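Local coordinates for protein ribonucleoside-diphosphate reductase (Pseudomonas aeruginosa, PDB 5IM3) that probably reduces ribonucleoside diphosphates to the deoxyribonucleotides needed for DNA synthesis, under allosteric control by bound nucleotides such as dATP, at residues S220-E234 and D292-Y304. Numbering follows the deposited sequence.
Sequences SYVTARLLMDTLRAE and DQQFTYLGLQTLY
L300 enters helix 220-234 as a knob into the hole formed by A224, L227, M228 and L231, a compact example of how side chains interlock where two helices meet. Its CD2 lies 3.7 Å from M228 CE, a methyl brought there by bends at chi2 and chi3 of the methionine, while its CD1 meets L231 CD2 tip to tip. One turn earlier Y297 fills a second hole, among S220, T223, A224 and L227. The methyl CG2 of T223 sits over one face of the Y297 ring in a CH-pi contact, 3.8 Å from the centroid, and L227 CD2 approaches ring atom CE1. Farther along, L231 CG packs 3.5 Å from Y304 CD1.

Polar bonds close both ends. With its CG anti to the backbone N (chi1 -180°) and its chain extended beyond, E234 brings OE1 to Y304 OH, which donates to the syn lone pair at 2.9 Å; R315 N binds the other carboxylate oxygen. At the opposite end S220 OG takes a nearly straight bond from Y297 N (3.2 Å), and T296 OG1, at the N-cap of helix 297-307, accepts from G299 N. R225 grips Q293 O side-on, with NE at 3.2 Å and NH2 at 2.9 Å. Its guanidinium stacks on the Q293 amide, the planes 24° apart. NH1 binds the carbonyls of E174 and A172.

The axes of segments 220-234 and 297-304 approach to 8.6 Å, with 35° between their N-to-C directions; the packing is knobs-into-holes beside a threonine N-cap, joining the second ATP-cone region to the all-alpha region of the reductase.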
loop_
_atom_site.group_PDB
_atom_site.type_symbol
_atom_site.label_atom_id
_atom_site.label_comp_id
_atom_site.label_asym_id
_atom_site.label_seq_id
_atom_site.Cartn_x
_atom_site.Cartn_y
_atom_site.Cartn_z
ATOM N N SER A 220 4.030 -39.096 30.537
ATOM C CA SER A 220 5.281 -39.017 29.791
ATOM C C SER A 220 6.346 -39.898 30.428
ATOM O O SER A 220 7.067 -40.620 29.727
ATOM C CB SER A 220 5.756 -37.566 29.711
ATOM O OG SER A 220 7.036 -37.481 29.104
ATOM N N TYR A 221 6.459 -39.858 31.757
ATOM C CA TYR A 221 7.374 -40.766 32.443
ATOM C C TYR A 221 6.960 -42.214 32.227
ATOM O O TYR A 221 7.807 -43.082 31.990
ATOM C CB TYR A 221 7.421 -40.444 33.936
ATOM C CG TYR A 221 7.805 -39.018 34.259
ATOM C CD1 TYR A 221 9.114 -38.578 34.112
ATOM C CD2 TYR A 221 6.859 -38.115 34.725
ATOM C CE1 TYR A 221 9.469 -37.275 34.412
ATOM C CE2 TYR A 221 7.203 -36.811 35.027
ATOM C CZ TYR A 221 8.508 -36.398 34.869
ATOM O OH TYR A 221 8.851 -35.101 35.171
ATOM N N VAL A 222 5.655 -42.492 32.301
ATOM C CA VAL A 222 5.165 -43.849 32.075
ATOM C C VAL A 222 5.494 -44.301 30.661
ATOM O O VAL A 222 5.878 -45.454 30.434
ATOM C CB VAL A 222 3.650 -43.923 32.348
ATOM C CG1 VAL A 222 3.136 -45.343 32.128
ATOM C CG2 VAL A 222 3.328 -43.441 33.758
ATOM N N THR A 223 5.333 -43.404 29.688
ATOM C CA THR A 223 5.624 -43.755 28.302
ATOM C C THR A 223 7.093 -44.120 28.126
ATOM O O THR A 223 7.419 -45.096 27.442
ATOM C CB THR A 223 5.245 -42.595 27.382
ATOM O OG1 THR A 223 3.898 -42.184 27.655
ATOM C CG2 THR A 223 5.353 -43.009 25.926
ATOM N N ALA A 224 7.992 -43.350 28.745
ATOM C CA ALA A 224 9.419 -43.641 28.633
ATOM C C ALA A 224 9.766 -44.966 29.299
ATOM O O ALA A 224 10.563 -45.747 28.764
ATOM C CB ALA A 224 10.234 -42.506 29.251
ATOM N N ARG A 225 9.179 -45.240 30.466
ATOM C CA ARG A 225 9.499 -46.470 31.180
ATOM C C ARG A 225 9.031 -47.700 30.414
ATOM O O ARG A 225 9.676 -48.753 30.485
ATOM C CB ARG A 225 8.886 -46.431 32.578
ATOM C CG ARG A 225 9.461 -45.326 33.443
ATOM C CD ARG A 225 8.709 -45.180 34.747
ATOM N NE ARG A 225 9.073 -43.951 35.444
ATOM C CZ ARG A 225 8.594 -43.591 36.630
ATOM N NH1 ARG A 225 7.726 -44.367 37.269
ATOM N NH2 ARG A 225 8.986 -42.451 37.178
ATOM N N LEU A 226 7.929 -47.588 29.672
ATOM C CA LEU A 226 7.475 -48.704 28.850
ATOM C C LEU A 226 8.406 -48.929 27.664
ATOM O O LEU A 226 8.766 -50.073 27.360
ATOM C CB LEU A 226 6.043 -48.453 28.377
ATOM C CG LEU A 226 4.990 -48.386 29.489
ATOM C CD1 LEU A 226 3.648 -47.915 28.944
ATOM C CD2 LEU A 226 4.845 -49.737 30.177
ATOM N N LEU A 227 8.808 -47.852 26.984
ATOM C CA LEU A 227 9.742 -47.978 25.870
ATOM C C LEU A 227 11.058 -48.605 26.310
ATOM O O LEU A 227 11.716 -49.290 25.518
ATOM C CB LEU A 227 9.996 -46.603 25.247
ATOM C CG LEU A 227 11.043 -46.536 24.130
ATOM C CD1 LEU A 227 10.656 -47.442 22.967
ATOM C CD2 LEU A 227 11.225 -45.096 23.659
ATOM N N MET A 228 11.460 -48.380 27.562
ATOM C CA MET A 228 12.715 -48.932 28.058
ATOM C C MET A 228 12.747 -50.451 27.949
ATOM O O MET A 228 13.829 -51.043 27.855
ATOM C CB MET A 228 12.921 -48.505 29.510
ATOM C CG MET A 228 14.342 -48.668 30.017
ATOM S SD MET A 228 15.424 -47.335 29.467
ATOM C CE MET A 228 14.705 -45.953 30.362
ATOM N N ASP A 229 11.579 -51.098 27.963
ATOM C CA ASP A 229 11.543 -52.555 27.884
ATOM C C ASP A 229 12.122 -53.046 26.562
ATOM O O ASP A 229 12.814 -54.069 26.523
ATOM C CB ASP A 229 10.107 -53.050 28.061
ATOM C CG ASP A 229 10.039 -54.470 28.588
ATOM O OD1 ASP A 229 10.794 -54.795 29.530
ATOM O OD2 ASP A 229 9.230 -55.262 28.061
ATOM N N THR A 230 11.849 -52.329 25.468
ATOM C CA THR A 230 12.437 -52.690 24.181
ATOM C C THR A 230 13.943 -52.472 24.189
ATOM O O THR A 230 14.697 -53.273 23.624
ATOM C CB THR A 230 11.797 -51.877 23.054
ATOM O OG1 THR A 230 10.376 -52.029 23.095
ATOM C CG2 THR A 230 12.313 -52.340 21.695
ATOM N N LEU A 231 14.397 -51.386 24.819
ATOM C CA LEU A 231 15.827 -51.099 24.871
ATOM C C LEU A 231 16.577 -52.170 25.654
ATOM O O LEU A 231 17.646 -52.625 25.231
ATOM C CB LEU A 231 16.059 -49.721 25.493
ATOM C CG LEU A 231 15.937 -48.505 24.569
ATOM C CD1 LEU A 231 14.558 -48.407 23.941
ATOM C CD2 LEU A 231 16.266 -47.237 25.343
ATOM N N ARG A 232 16.030 -52.585 26.799
ATOM C CA ARG A 232 16.686 -53.607 27.607
ATOM C C ARG A 232 16.833 -54.908 26.828
ATOM O O ARG A 232 17.911 -55.513 26.803
ATOM C CB ARG A 232 15.906 -53.833 28.901
ATOM C CG ARG A 232 15.932 -52.648 29.853
ATOM C CD ARG A 232 15.335 -53.004 31.204
ATOM N NE ARG A 232 13.903 -53.287 31.117
ATOM C CZ ARG A 232 12.940 -52.449 31.489
ATOM N NH1 ARG A 232 13.235 -51.257 31.991
ATOM N NH2 ARG A 232 11.670 -52.809 31.364
ATOM N N ALA A 233 15.757 -55.349 26.172
ATOM C CA ALA A 233 15.833 -56.563 25.367
ATOM C C ALA A 233 16.821 -56.399 24.221
ATOM O O ALA A 233 17.629 -57.296 23.951
ATOM C CB ALA A 233 14.449 -56.924 24.830
ATOM N N GLU A 234 16.769 -55.254 23.540
ATOM C CA GLU A 234 17.678 -54.989 22.431
ATOM C C GLU A 234 19.131 -55.012 22.895
ATOM O O GLU A 234 19.960 -55.758 22.362
ATOM C CB GLU A 234 17.318 -53.639 21.804
ATOM C CG GLU A 234 18.175 -53.218 20.627
ATOM C CD GLU A 234 17.700 -51.913 20.009
ATOM O OE1 GLU A 234 16.534 -51.529 20.244
ATOM O OE2 GLU A 234 18.493 -51.267 19.294
ATOM N N ASP A 292 16.677 -44.572 35.801
ATOM C CA ASP A 292 15.963 -44.718 34.536
ATOM C C ASP A 292 14.537 -44.194 34.639
ATOM O O ASP A 292 13.958 -43.766 33.633
ATOM C CB ASP A 292 15.952 -46.185 34.103
ATOM C CG ASP A 292 17.237 -46.605 33.419
ATOM O OD1 ASP A 292 18.184 -45.792 33.365
ATOM O OD2 ASP A 292 17.302 -47.755 32.935
ATOM N N GLN A 293 13.954 -44.220 35.838
ATOM C CA GLN A 293 12.597 -43.727 36.031
ATOM C C GLN A 293 12.489 -42.217 35.850
ATOM O O GLN A 293 11.370 -41.704 35.739
ATOM C CB GLN A 293 12.095 -44.115 37.426
ATOM C CG GLN A 293 12.244 -45.597 37.771
ATOM C CD GLN A 293 11.500 -46.506 36.810
ATOM O OE1 GLN A 293 11.955 -46.747 35.693
ATOM N NE2 GLN A 293 10.349 -47.011 37.239
ATOM N N GLN A 294 13.615 -41.501 35.809
ATOM C CA GLN A 294 13.592 -40.048 35.699
ATOM C C GLN A 294 13.232 -39.564 34.302
ATOM O O GLN A 294 12.856 -38.400 34.145
ATOM C CB GLN A 294 14.958 -39.469 36.085
ATOM C CG GLN A 294 15.443 -39.866 37.471
ATOM C CD GLN A 294 16.896 -39.507 37.705
ATOM O OE1 GLN A 294 17.590 -39.045 36.795
ATOM N NE2 GLN A 294 17.369 -39.721 38.927
ATOM N N PHE A 295 13.323 -40.428 33.296
ATOM C CA PHE A 295 13.289 -39.990 31.908
ATOM C C PHE A 295 11.883 -39.615 31.463
ATOM O O PHE A 295 10.922 -40.355 31.700
ATOM C CB PHE A 295 13.835 -41.082 30.991
ATOM C CG PHE A 295 15.330 -41.130 30.933
ATOM C CD1 PHE A 295 16.041 -40.127 30.298
ATOM C CD2 PHE A 295 16.025 -42.184 31.500
ATOM C CE1 PHE A 295 17.417 -40.168 30.238
ATOM C CE2 PHE A 295 17.401 -42.231 31.443
ATOM C CZ PHE A 295 18.098 -41.222 30.812
ATOM N N THR A 296 11.773 -38.462 30.814
ATOM C CA THR A 296 10.615 -38.147 29.999
ATOM C C THR A 296 10.714 -38.888 28.668
ATOM O O THR A 296 11.787 -39.344 28.260
ATOM C CB THR A 296 10.523 -36.642 29.747
ATOM O OG1 THR A 296 11.663 -36.213 28.988
ATOM C CG2 THR A 296 10.482 -35.879 31.062
ATOM N N TYR A 297 9.572 -39.010 27.991
ATOM C CA TYR A 297 9.551 -39.701 26.706
ATOM C C TYR A 297 10.457 -39.005 25.697
ATOM O O TYR A 297 11.187 -39.664 24.944
ATOM C CB TYR A 297 8.118 -39.782 26.185
ATOM C CG TYR A 297 7.969 -40.543 24.890
ATOM C CD1 TYR A 297 8.471 -41.832 24.759
ATOM C CD2 TYR A 297 7.307 -39.983 23.806
ATOM C CE1 TYR A 297 8.331 -42.536 23.578
ATOM C CE2 TYR A 297 7.160 -40.680 22.621
ATOM C CZ TYR A 297 7.674 -41.957 22.513
ATOM O OH TYR A 297 7.532 -42.657 21.338
ATOM N N LEU A 298 10.440 -37.672 25.679
ATOM C CA LEU A 298 11.276 -36.937 24.739
ATOM C C LEU A 298 12.752 -37.086 25.081
ATOM O O LEU A 298 13.595 -37.194 24.184
ATOM C CB LEU A 298 10.873 -35.465 24.728
ATOM C CG LEU A 298 11.694 -34.553 23.814
ATOM C CD1 LEU A 298 11.582 -34.999 22.364
ATOM C CD2 LEU A 298 11.255 -33.106 23.966
ATOM N N GLY A 299 13.085 -37.094 26.373
ATOM C CA GLY A 299 14.480 -37.216 26.762
ATOM C C GLY A 299 15.082 -38.552 26.367
ATOM O O GLY A 299 16.214 -38.613 25.879
ATOM N N LEU A 300 14.333 -39.636 26.564
ATOM C CA LEU A 300 14.844 -40.959 26.221
ATOM C C LEU A 300 14.922 -41.144 24.712
ATOM O O LEU A 300 15.912 -41.678 24.198
ATOM C CB LEU A 300 13.963 -42.041 26.849
ATOM C CG LEU A 300 14.457 -43.485 26.701
ATOM C CD1 LEU A 300 15.786 -43.665 27.406
ATOM C CD2 LEU A 300 13.425 -44.479 27.241
ATOM N N GLN A 301 13.881 -40.721 23.989
ATOM C CA GLN A 301 13.934 -40.721 22.532
ATOM C C GLN A 301 15.185 -40.018 22.025
ATOM O O GLN A 301 15.861 -40.512 21.117
ATOM C CB GLN A 301 12.684 -40.044 21.966
ATOM C CG GLN A 301 11.525 -40.990 21.704
ATOM C CD GLN A 301 11.645 -41.696 20.366
ATOM O OE1 GLN A 301 12.304 -42.731 20.251
ATOM N NE2 GLN A 301 11.006 -41.134 19.343
ATOM N N THR A 302 15.512 -38.862 22.610
ATOM C CA THR A 302 16.660 -38.088 22.146
ATOM C C THR A 302 17.948 -38.892 22.275
ATOM O O THR A 302 18.727 -38.998 21.322
ATOM C CB THR A 302 16.765 -36.786 22.939
ATOM O OG1 THR A 302 15.584 -36.002 22.735
ATOM C CG2 THR A 302 17.988 -35.984 22.502
ATOM N N LEU A 303 18.194 -39.454 23.459
ATOM C CA LEU A 303 19.401 -40.245 23.667
ATOM C C LEU A 303 19.414 -41.472 22.768
ATOM O O LEU A 303 20.413 -41.752 22.096
ATOM C CB LEU A 303 19.509 -40.653 25.139
ATOM C CG LEU A 303 19.756 -39.510 26.129
ATOM C CD1 LEU A 303 19.749 -40.022 27.559
ATOM C CD2 LEU A 303 21.068 -38.798 25.824
ATOM N N TYR A 304 18.306 -42.212 22.732
ATOM C CA TYR A 304 18.270 -43.454 21.967
ATOM C C TYR A 304 18.480 -43.199 20.483
ATOM O O TYR A 304 19.184 -43.963 19.812
ATOM C CB TYR A 304 16.942 -44.174 22.193
ATOM C CG TYR A 304 16.797 -45.435 21.370
ATOM C CD1 TYR A 304 17.223 -46.660 21.861
ATOM C CD2 TYR A 304 16.237 -45.398 20.098
ATOM C CE1 TYR A 304 17.098 -47.814 21.112
ATOM C CE2 TYR A 304 16.106 -46.546 19.342
ATOM C CZ TYR A 304 16.538 -47.751 19.853
ATOM O OH TYR A 304 16.407 -48.895 19.100
#